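Local coordinates for carbohydrate binding module family 33 and 10 domain protein (Teredinibacter turnerae, PDB 6RW7) that forms the AA10 lytic polysaccharide monooxygenase domain of a longer protein, a copper enzyme that probably binds cellulose and cleaves it oxidatively, at residues 52-57 with 191-196; 105-110 with 183-188; 118-123 with 136-141. One frame throughout, in Å; residues are numbered along the deposited sequence.

Interactions 1 and 2 share the sheet beneath the copper(I) site, whereas interaction 3 lies towards the other end of the same domain. Strands 178-187 and 193-202 are neighbours in that sheet, so the first two contacts touch, their centres about 9 Å apart: Arg194 NH1 meets Glu184 OE1 at 2.8 Å in a salt bridge. Interaction 2 supplies the copper ligand His107, and interaction 1 brings Phe195, whose side chain comes within about 3 Å of the metal. The loop contact 118-123 with 136-141 has its centre about 21 Å from that of interaction 1 and about 24 Å from that of interaction 2, and it touches neither.

Interaction 1. Residues 52-57 with 191-196; sequences VAHHEG and TYERFF
Arg194 and Glu193 make the main side-chain bonds across a short antiparallel pairing of strands 52-54 and 193-196, part of the immunoglobulin-like beta-sandwich of this LPMO domain. The Arg194 chain bends at chi3 (-66°) and brings NE to His55 O, 3.0 Å away in a fairly straight bond (160° at the hydrogen). Glu56 O sits 3.3 Å above the plane of that guanidinium, over its centre, while NH1 and NH2 form salt bridges with Glu184 and Glu113. On the other face of the sheet, His54 NE2 donates to the anti lone pair of Glu193 OE2 at 2.9 Å, with the oxygen tilted out of the ring plane; His54 ND1 bonds Glu73 and Glu193 OE1 is taken by Arg187.

Between these two side-chain bonds, Ala53 and Arg194 form the hydrogen-bonded pair of the ladder, Ala53 N to Arg194 O at 3.0 Å and Arg194 N to Ala53 O at 2.9 Å. The pairing places Glu193 beside the copper ligand His107, and Phe195 next to His1. Beyond the strand, His55 ND1 accepts from Gly57 N, fastening the turn, and a water links Glu56 OE2 with Tyr192 OH. The packing differs on the two faces. Phe196 turns its ring edge to Ala53, with CE1 3.8 Å from CB. Opposite, Val52 and Phe195 run side by side, and Val52 CG2 rests 3.5 Å from Phe195 CE2.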
loop_
_atom_site.group_PDB
_atom_site.type_symbol
_atom_site.label_atom_id
_atom_site.label_comp_id
_atom_site.label_asym_id
_atom_site.label_seq_id
_atom_site.Cartn_x
_atom_site.Cartn_y
_atom_site.Cartn_z
ATOM N N VAL A 52 7.367 -2.949 -6.762
ATOM C CA VAL A 52 8.778 -2.731 -6.347
ATOM C C VAL A 52 9.496 -1.722 -7.237
ATOM O O VAL A 52 9.225 -1.655 -8.457
ATOM C CB VAL A 52 9.548 -4.070 -6.283
ATOM C CG1 VAL A 52 9.691 -4.724 -7.645
ATOM C CG2 VAL A 52 10.898 -3.933 -5.592
ATOM N N ALA A 53 10.410 -0.994 -6.603
ATOM C CA ALA A 53 11.368 -0.113 -7.286
ATOM C C ALA A 53 12.676 -0.125 -6.512
ATOM O O ALA A 53 12.743 -0.725 -5.428
ATOM C CB ALA A 53 10.792 1.279 -7.394
ATOM N N HIS A 54 13.686 0.573 -7.028
ATOM C CA HIS A 54 14.984 0.715 -6.354
ATOM C C HIS A 54 15.335 2.195 -6.327
ATOM O O HIS A 54 16.144 2.622 -7.134
ATOM C CB HIS A 54 16.055 -0.129 -7.047
ATOM C CG HIS A 54 15.778 -1.580 -6.931
ATOM N ND1 HIS A 54 14.982 -2.244 -7.834
ATOM C CD2 HIS A 54 16.158 -2.480 -6.004
ATOM C CE1 HIS A 54 14.855 -3.502 -7.453
ATOM N NE2 HIS A 54 15.604 -3.675 -6.352
ATOM N N HIS A 55 14.709 2.923 -5.416
ATOM C CA HIS A 55 14.922 4.378 -5.242
ATOM C C HIS A 55 14.271 4.805 -3.937
ATOM O O HIS A 55 13.810 3.924 -3.177
ATOM C CB HIS A 55 14.417 5.145 -6.461
ATOM C CG HIS A 55 12.976 4.957 -6.770
ATOM N ND1 HIS A 55 11.957 5.069 -5.809
ATOM C CD2 HIS A 55 12.370 4.674 -7.939
ATOM C CE1 HIS A 55 10.806 4.876 -6.411
ATOM N NE2 HIS A 55 11.021 4.621 -7.708
ATOM N N GLU A 56 14.298 6.095 -3.656
ATOM C CA GLU A 56 13.934 6.668 -2.336
ATOM C C GLU A 56 12.421 6.936 -2.209
ATOM O O GLU A 56 11.993 7.443 -1.164
ATOM C CB GLU A 56 14.755 7.938 -2.135
ATOM C CG GLU A 56 16.250 7.684 -1.973
ATOM C CD GLU A 56 17.072 8.956 -2.175
ATOM O OE1 GLU A 56 17.166 9.426 -3.328
ATOM O OE2 GLU A 56 17.590 9.485 -1.171
ATOM N N GLY A 57 11.615 6.590 -3.203
ATOM C CA GLY A 57 10.154 6.688 -3.110
ATOM C C GLY A 57 9.645 8.108 -3.250
ATOM O O GLY A 57 10.402 9.018 -3.661
ATOM N N THR A 191 20.621 -1.485 -1.515
ATOM C CA THR A 191 19.749 -1.837 -2.654
ATOM C C THR A 191 18.797 -0.706 -3.035
ATOM O O THR A 191 18.331 -0.681 -4.186
ATOM C CB THR A 191 18.880 -3.073 -2.361
ATOM O OG1 THR A 191 17.889 -2.816 -1.345
ATOM C CG2 THR A 191 19.717 -4.287 -2.008
ATOM N N TYR A 192 18.397 0.108 -2.051
ATOM C CA TYR A 192 17.271 1.072 -2.163
ATOM C C TYR A 192 15.988 0.365 -2.593
ATOM O O TYR A 192 15.049 1.012 -3.054
ATOM C CB TYR A 192 17.589 2.246 -3.096
ATOM C CG TYR A 192 18.362 3.364 -2.429
ATOM C CD1 TYR A 192 17.890 3.991 -1.292
ATOM C CD2 TYR A 192 19.601 3.753 -2.906
ATOM C CE1 TYR A 192 18.607 5.008 -0.670
ATOM C CE2 TYR A 192 20.315 4.782 -2.315
ATOM C CZ TYR A 192 19.826 5.407 -1.183
ATOM O OH TYR A 192 20.581 6.391 -0.596
ATOM N N GLU A 193 15.893 -0.938 -2.394
ATOM C CA GLU A 193 14.674 -1.661 -2.830
ATOM C C GLU A 193 13.510 -1.210 -1.944
ATOM O O GLU A 193 13.683 -1.071 -0.727
ATOM C CB GLU A 193 14.895 -3.163 -2.734
ATOM C CG GLU A 193 13.785 -3.977 -3.325
ATOM C CD GLU A 193 14.186 -5.418 -3.484
ATOM O OE1 GLU A 193 14.041 -6.178 -2.514
ATOM O OE2 GLU A 193 14.767 -5.731 -4.552
ATOM N N ARG A 194 12.388 -0.945 -2.579
ATOM C CA ARG A 194 11.219 -0.297 -1.932
ATOM C C ARG A 194 9.955 -0.968 -2.454
ATOM O O ARG A 194 9.863 -1.217 -3.663
ATOM C CB ARG A 194 11.223 1.194 -2.260
ATOM C CG ARG A 194 10.140 2.015 -1.568
ATOM C CD ARG A 194 10.364 3.508 -1.835
ATOM N NE ARG A 194 11.605 3.900 -1.172
ATOM C CZ ARG A 194 11.716 4.412 0.052
ATOM N NH1 ARG A 194 10.659 4.781 0.767
ATOM N NH2 ARG A 194 12.918 4.557 0.580
ATOM N N PHE A 195 9.011 -1.249 -1.557
ATOM C CA PHE A 195 7.733 -1.902 -1.903
ATOM C C PHE A 195 6.594 -0.946 -1.600
ATOM O O PHE A 195 6.727 -0.088 -0.697
ATOM C CB PHE A 195 7.590 -3.224 -1.153
ATOM C CG PHE A 195 8.652 -4.197 -1.572
ATOM C CD1 PHE A 195 9.864 -4.225 -0.910
ATOM C CD2 PHE A 195 8.448 -5.041 -2.658
ATOM C CE1 PHE A 195 10.865 -5.081 -1.341
ATOM C CE2 PHE A 195 9.457 -5.878 -3.099
ATOM C CZ PHE A 195 10.660 -5.885 -2.442
ATOM N N PHE A 196 5.552 -1.032 -2.408
ATOM C CA PHE A 196 4.425 -0.079 -2.403
ATOM C C PHE A 196 3.118 -0.809 -2.134
ATOM O O PHE A 196 2.912 -1.881 -2.638
ATOM C CB PHE A 196 4.355 0.676 -3.736
ATOM C CG PHE A 196 5.640 1.369 -4.075
ATOM C CD1 PHE A 196 6.643 0.705 -4.763
ATOM C CD2 PHE A 196 5.868 2.663 -3.645
ATOM C CE1 PHE A 196 7.836 1.345 -5.038
ATOM C CE2 PHE A 196 7.066 3.304 -3.924
ATOM C CZ PHE A 196 8.048 2.632 -4.614
HETATM O O HOH W 1 14.580 2.421 -0.525
HETATM O O HOH W 2 18.358 8.063 1.117
#

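Interaction 2. Residues 105-110 with 183-188; sequences GPHFSD and AEWGRN. With CU1 (copper (I) ion), chain D.
In the histidine brace of the copper site, His107 is the side-chain ligand supplied by the loop 105-110, and Arg187 from the end of strand 178-187 lies flat against it. His107 NE2 binds the copper(I) ion at 2.0 Å; His1 provides the rest of the brace, and a water binds the metal at a longer 2.5 Å. The Arg187 guanidinium stacks on one face of the imidazole, centres 4.0 Å apart and planes 12° apart, with NH1 above the middle of the ring. Gly105 O lies over the opposite face, toward the rim, and also meets the edge of Trp185, 3.5 Å from its CH2.

Arg187 reaches this position through a chain bent at chi3 (64°), which presents NE and NH2 side-on to Asp110. NE donates to OD1 and NH2 to OD2, both at 2.9 Å, although the carboxylate plane is turned 44° from that of the guanidinium. The third nitrogen, NH1, is held by Glu193. Beside this salt bridge, Asn188 N donates to Asp110 O at 2.9 Å, and a water joins Asp110 OD2 to Asn188 OD1. Trp185 NE1 bonds Thr111 OG1; its six-membered ring lies nearly parallel to His107 but slid aside, with little overlap.

A leucine in place of this arginine would probably leave the carboxylates of Asp110 and Glu193 without this cationic partner and His107 without its flat cover. The arginine, shared between two carboxylates, is thus likely to hold its positive charge at a fixed place above a copper-bound imidazole and to restrain that ring from turning.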
loop_
_atom_site.group_PDB
_atom_site.type_symbol
_atom_site.label_atom_id
_atom_site.label_comp_id
_atom_site.label_asym_id
_atom_site.label_seq_id
_atom_site.Cartn_x
_atom_site.Cartn_y
_atom_site.Cartn_z
ATOM N N GLY A 105 9.658 -12.194 1.391
ATOM C CA GLY A 105 11.021 -11.659 1.266
ATOM C C GLY A 105 11.359 -10.859 2.509
ATOM O O GLY A 105 11.195 -9.636 2.526
ATOM N N PRO A 106 11.711 -11.533 3.627
ATOM C CA PRO A 106 11.742 -10.880 4.932
ATOM C C PRO A 106 13.055 -10.134 5.186
ATOM O O PRO A 106 13.875 -10.518 6.027
ATOM C CB PRO A 106 11.482 -12.050 5.882
ATOM C CG PRO A 106 12.177 -13.207 5.195
ATOM C CD PRO A 106 11.884 -12.990 3.723
ATOM N N HIS A 107 13.201 -9.020 4.481
ATOM C CA HIS A 107 14.414 -8.170 4.500
ATOM C C HIS A 107 14.409 -7.279 5.763
ATOM O O HIS A 107 14.520 -6.049 5.637
ATOM C CB HIS A 107 14.486 -7.291 3.243
ATOM C CG HIS A 107 14.127 -7.949 1.956
ATOM N ND1 HIS A 107 14.875 -8.980 1.422
ATOM C CD2 HIS A 107 13.133 -7.697 1.076
ATOM C CE1 HIS A 107 14.341 -9.352 0.271
ATOM N NE2 HIS A 107 13.267 -8.576 0.031
ATOM N N PHE A 108 14.347 -7.862 6.950
ATOM C CA PHE A 108 14.425 -7.118 8.228
ATOM C C PHE A 108 15.768 -6.399 8.337
ATOM O O PHE A 108 15.799 -5.252 8.765
ATOM C CB PHE A 108 14.240 -8.067 9.406
ATOM C CG PHE A 108 12.824 -8.542 9.599
ATOM C CD1 PHE A 108 11.866 -7.701 10.132
ATOM C CD2 PHE A 108 12.461 -9.849 9.303
ATOM C CE1 PHE A 108 10.572 -8.152 10.362
ATOM C CE2 PHE A 108 11.171 -10.302 9.527
ATOM C CZ PHE A 108 10.221 -9.447 10.048
ATOM N N SER A 109 16.853 -7.082 7.978
ATOM C CA SER A 109 18.235 -6.686 8.353
ATOM C C SER A 109 18.645 -5.329 7.766
ATOM O O SER A 109 19.554 -4.717 8.355
ATOM C CB SER A 109 19.230 -7.755 7.985
ATOM O OG SER A 109 19.397 -7.808 6.574
ATOM N N ASP A 110 18.060 -4.874 6.654
ATOM C CA ASP A 110 18.411 -3.556 6.075
ATOM C C ASP A 110 17.125 -2.759 5.805
ATOM O O ASP A 110 17.190 -1.805 5.036
ATOM C CB ASP A 110 19.343 -3.699 4.864
ATOM C CG ASP A 110 18.734 -4.512 3.736
ATOM O OD1 ASP A 110 17.555 -4.943 3.864
ATOM O OD2 ASP A 110 19.457 -4.718 2.720
ATOM N N ALA A 183 1.417 3.676 0.762
ATOM C CA ALA A 183 2.480 3.353 1.725
ATOM C C ALA A 183 3.685 2.734 1.033
ATOM O O ALA A 183 3.547 2.011 0.037
ATOM C CB ALA A 183 1.951 2.411 2.775
ATOM N N GLU A 184 4.835 2.968 1.640
ATOM C CA GLU A 184 6.118 2.454 1.153
ATOM C C GLU A 184 6.871 1.756 2.277
ATOM O O GLU A 184 6.851 2.244 3.429
ATOM C CB GLU A 184 7.002 3.593 0.645
ATOM C CG GLU A 184 6.361 4.459 -0.411
ATOM C CD GLU A 184 7.236 5.602 -0.892
ATOM O OE1 GLU A 184 8.274 5.889 -0.225
ATOM O OE2 GLU A 184 6.874 6.194 -1.927
ATOM N N TRP A 185 7.571 0.692 1.902
ATOM C CA TRP A 185 8.534 0.007 2.791
ATOM C C TRP A 185 9.883 0.089 2.087
ATOM O O TRP A 185 10.020 -0.533 1.031
ATOM C CB TRP A 185 8.076 -1.416 3.109
ATOM C CG TRP A 185 9.150 -2.301 3.649
ATOM C CD1 TRP A 185 10.111 -1.988 4.567
ATOM C CD2 TRP A 185 9.353 -3.674 3.283
ATOM N NE1 TRP A 185 10.920 -3.066 4.774
ATOM C CE2 TRP A 185 10.487 -4.107 3.996
ATOM C CE3 TRP A 185 8.701 -4.565 2.417
ATOM C CZ2 TRP A 185 10.989 -5.396 3.859
ATOM C CZ3 TRP A 185 9.198 -5.843 2.297
ATOM C CH2 TRP A 185 10.338 -6.242 2.995
ATOM N N GLY A 186 10.810 0.862 2.638
ATOM C CA GLY A 186 12.104 1.084 1.975
ATOM C C GLY A 186 13.238 0.423 2.717
ATOM O O GLY A 186 13.382 0.616 3.950
ATOM N N ARG A 187 14.060 -0.308 1.976
ATOM C CA ARG A 187 15.361 -0.806 2.466
ATOM C C ARG A 187 16.396 0.306 2.291
ATOM O O ARG A 187 16.144 1.302 1.593
ATOM C CB ARG A 187 15.726 -2.086 1.709
ATOM C CG ARG A 187 14.756 -3.221 1.990
ATOM C CD ARG A 187 14.962 -4.417 1.096
ATOM N NE ARG A 187 16.264 -5.033 1.301
ATOM C CZ ARG A 187 16.851 -5.881 0.454
ATOM N NH1 ARG A 187 16.240 -6.272 -0.651
ATOM N NH2 ARG A 187 18.053 -6.326 0.714
ATOM N N ASN A 188 17.548 0.116 2.910
ATOM C CA ASN A 188 18.592 1.146 2.929
ATOM C C ASN A 188 19.311 1.192 1.574
ATOM O O ASN A 188 18.970 0.447 0.646
ATOM C CB ASN A 188 19.509 0.920 4.124
ATOM C CG ASN A 188 20.573 -0.119 3.874
ATOM O OD1 ASN A 188 20.470 -0.954 2.976
ATOM N ND2 ASN A 188 21.621 -0.025 4.668
HETATM CU CU CU1 D . 11.921 -8.956 -1.349
HETATM O O HOH W 3 19.227 -2.530 1.032
HETATM O O HOH W 4 12.627 -11.402 -1.514
#

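Interaction 3. Residues 118-123 with 136-141; sequences ITKPGF and FEDQPF
Beyond CG the Lys120 chain runs extended until a bend at chi4 (84°) turns NZ onto Phe136 O, 2.8 Å away. The ammonium group comes from above the carbonyl plane, 45° out of it, and Ala134 O is a second acceptor. Asp138 OD1 remains 4.2 Å from Lys120 NZ, beyond a salt bridge, but one water accepts from the lysine and donates to that carboxylate.

In Thr119, chi1 of 44° sets CG2 anti to the carbonyl carbon and carries the methyl over the Phe136 ring, 3.8 Å from its centroid in a CH-pi contact. The same CG2 also stands over the face of Phe123, so one methyl group serves two aromatic rings. Thr119 OG1 is engaged by His179 and Val180 on the adjoining strand 178-187.

The backbones join where Glu137 N donates to Ile118 O at 3.0 Å, a nearly straight bond in the carbonyl plane and part of a single bridge between Thr119 and Phe136. Ile118 N uses a water instead, reached at 3.0 Å, which in turn donates to Gln139 O. The edge of the Phe141 ring faces Ile118 N, with CD2 3.7 Å away, and its CE2 packs 3.8 Å from Ile118 CB; the ring also packs on Cys170 and Val172.

Strands 111-118 and 142-145 pair antiparallel, and the segments run from the end of the first and through the long connection to the second. The contact folds the two ends of that connection together and packs Phe136 on strand 178-187, away from the copper sites, within the immunoglobulin-like beta-sandwich common to LPMOs.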
loop_
_atom_site.group_PDB
_atom_site.type_symbol
_atom_site.label_atom_id
_atom_site.label_comp_id
_atom_site.label_asym_id
_atom_site.label_seq_id
_atom_site.Cartn_x
_atom_site.Cartn_y
_atom_site.Cartn_z
ATOM N N ILE A 118 -1.837 9.916 2.736
ATOM C CA ILE A 118 -3.306 9.737 2.639
ATOM C C ILE A 118 -3.838 10.744 1.634
ATOM O O ILE A 118 -3.208 11.803 1.427
ATOM C CB ILE A 118 -3.968 9.844 4.032
ATOM C CG1 ILE A 118 -5.407 9.324 4.010
ATOM C CG2 ILE A 118 -3.851 11.244 4.614
ATOM C CD1 ILE A 118 -5.947 9.051 5.376
ATOM N N THR A 119 -4.985 10.424 1.061
ATOM C CA THR A 119 -5.705 11.357 0.180
ATOM C C THR A 119 -6.027 12.648 0.950
ATOM O O THR A 119 -6.184 12.642 2.183
ATOM C CB THR A 119 -6.915 10.665 -0.452
ATOM O OG1 THR A 119 -7.592 9.894 0.551
ATOM C CG2 THR A 119 -6.510 9.782 -1.614
ATOM N N LYS A 120 -6.107 13.742 0.214
ATOM C CA LYS A 120 -6.474 15.064 0.749
ATOM C C LYS A 120 -7.855 14.984 1.380
ATOM O O LYS A 120 -8.682 14.150 1.016
ATOM C CB LYS A 120 -6.455 16.090 -0.372
ATOM C CG LYS A 120 -5.094 16.375 -0.968
ATOM C CD LYS A 120 -5.136 17.572 -1.885
ATOM C CE LYS A 120 -3.763 18.147 -2.131
ATOM N NZ LYS A 120 -3.104 17.419 -3.217
ATOM N N PRO A 121 -8.154 15.868 2.348
ATOM C CA PRO A 121 -9.428 15.762 3.052
ATOM C C PRO A 121 -10.658 15.894 2.147
ATOM O O PRO A 121 -11.654 15.280 2.442
ATOM C CB PRO A 121 -9.367 16.858 4.117
ATOM C CG PRO A 121 -8.249 17.748 3.696
ATOM C CD PRO A 121 -7.275 16.915 2.889
ATOM N N GLY A 122 -10.560 16.678 1.077
ATOM C CA GLY A 122 -11.657 16.928 0.122
ATOM C C GLY A 122 -11.693 15.930 -1.018
ATOM O O GLY A 122 -12.497 16.095 -1.941
ATOM N N PHE A 123 -10.889 14.871 -0.970
ATOM C CA PHE A 123 -10.848 13.839 -2.038
ATOM C C PHE A 123 -12.227 13.199 -2.252
ATOM O O PHE A 123 -12.886 12.852 -1.273
ATOM C CB PHE A 123 -9.858 12.739 -1.623
ATOM C CG PHE A 123 -9.834 11.497 -2.485
ATOM C CD1 PHE A 123 -9.334 11.529 -3.779
ATOM C CD2 PHE A 123 -10.296 10.286 -1.997
ATOM C CE1 PHE A 123 -9.275 10.373 -4.548
ATOM C CE2 PHE A 123 -10.233 9.131 -2.771
ATOM C CZ PHE A 123 -9.701 9.172 -4.037
ATOM N N PHE A 136 -3.571 13.272 -3.377
ATOM C CA PHE A 136 -2.836 12.933 -2.143
ATOM C C PHE A 136 -2.209 14.162 -1.515
ATOM O O PHE A 136 -1.845 15.129 -2.216
ATOM C CB PHE A 136 -1.734 11.905 -2.412
ATOM C CG PHE A 136 -2.310 10.528 -2.583
ATOM C CD1 PHE A 136 -2.760 10.067 -3.813
ATOM C CD2 PHE A 136 -2.407 9.684 -1.495
ATOM C CE1 PHE A 136 -3.339 8.815 -3.944
ATOM C CE2 PHE A 136 -2.984 8.434 -1.632
ATOM C CZ PHE A 136 -3.419 7.993 -2.855
ATOM N N GLU A 137 -2.101 14.120 -0.195
ATOM C CA GLU A 137 -1.305 15.100 0.582
ATOM C C GLU A 137 0.132 15.105 0.041
ATOM O O GLU A 137 0.652 14.020 -0.339
ATOM C CB GLU A 137 -1.309 14.737 2.066
ATOM C CG GLU A 137 -2.661 14.884 2.730
ATOM C CD GLU A 137 -2.604 14.886 4.251
ATOM O OE1 GLU A 137 -1.762 14.132 4.831
ATOM O OE2 GLU A 137 -3.413 15.649 4.861
ATOM N N ASP A 138 0.744 16.272 0.010
ATOM C CA ASP A 138 2.112 16.432 -0.527
ATOM C C ASP A 138 3.140 15.782 0.389
ATOM O O ASP A 138 4.173 15.403 -0.132
ATOM C CB ASP A 138 2.433 17.914 -0.711
ATOM C CG ASP A 138 1.600 18.543 -1.814
ATOM O OD1 ASP A 138 1.087 17.794 -2.696
ATOM O OD2 ASP A 138 1.443 19.772 -1.772
ATOM N N GLN A 139 2.894 15.740 1.693
ATOM C CA GLN A 139 3.841 15.207 2.687
ATOM C C GLN A 139 3.223 13.967 3.306
ATOM O O GLN A 139 2.007 13.863 3.465
ATOM C CB GLN A 139 4.159 16.256 3.754
ATOM C CG GLN A 139 4.877 17.485 3.198
ATOM C CD GLN A 139 6.251 17.146 2.694
ATOM O OE1 GLN A 139 6.975 16.359 3.300
ATOM N NE2 GLN A 139 6.618 17.711 1.554
ATOM N N PRO A 140 4.052 13.013 3.758
ATOM C CA PRO A 140 3.507 11.843 4.445
ATOM C C PRO A 140 2.918 12.205 5.814
ATOM O O PRO A 140 3.453 13.075 6.477
ATOM C CB PRO A 140 4.697 10.889 4.604
ATOM C CG PRO A 140 5.915 11.737 4.364
ATOM C CD PRO A 140 5.504 12.965 3.576
ATOM N N PHE A 141 1.879 11.493 6.239
ATOM C CA PHE A 141 1.315 11.659 7.602
ATOM C C PHE A 141 2.078 10.790 8.601
ATOM O O PHE A 141 1.966 11.024 9.797
ATOM C CB PHE A 141 -0.176 11.343 7.617
ATOM C CG PHE A 141 -0.548 9.890 7.466
ATOM C CD1 PHE A 141 -0.577 9.041 8.556
ATOM C CD2 PHE A 141 -0.903 9.377 6.233
ATOM C CE1 PHE A 141 -0.953 7.714 8.418
ATOM C CE2 PHE A 141 -1.317 8.065 6.091
ATOM C CZ PHE A 141 -1.306 7.226 7.178
HETATM O O HOH W 5 -0.248 12.153 3.845
HETATM O O HOH W 6 -0.734 18.872 -4.161
#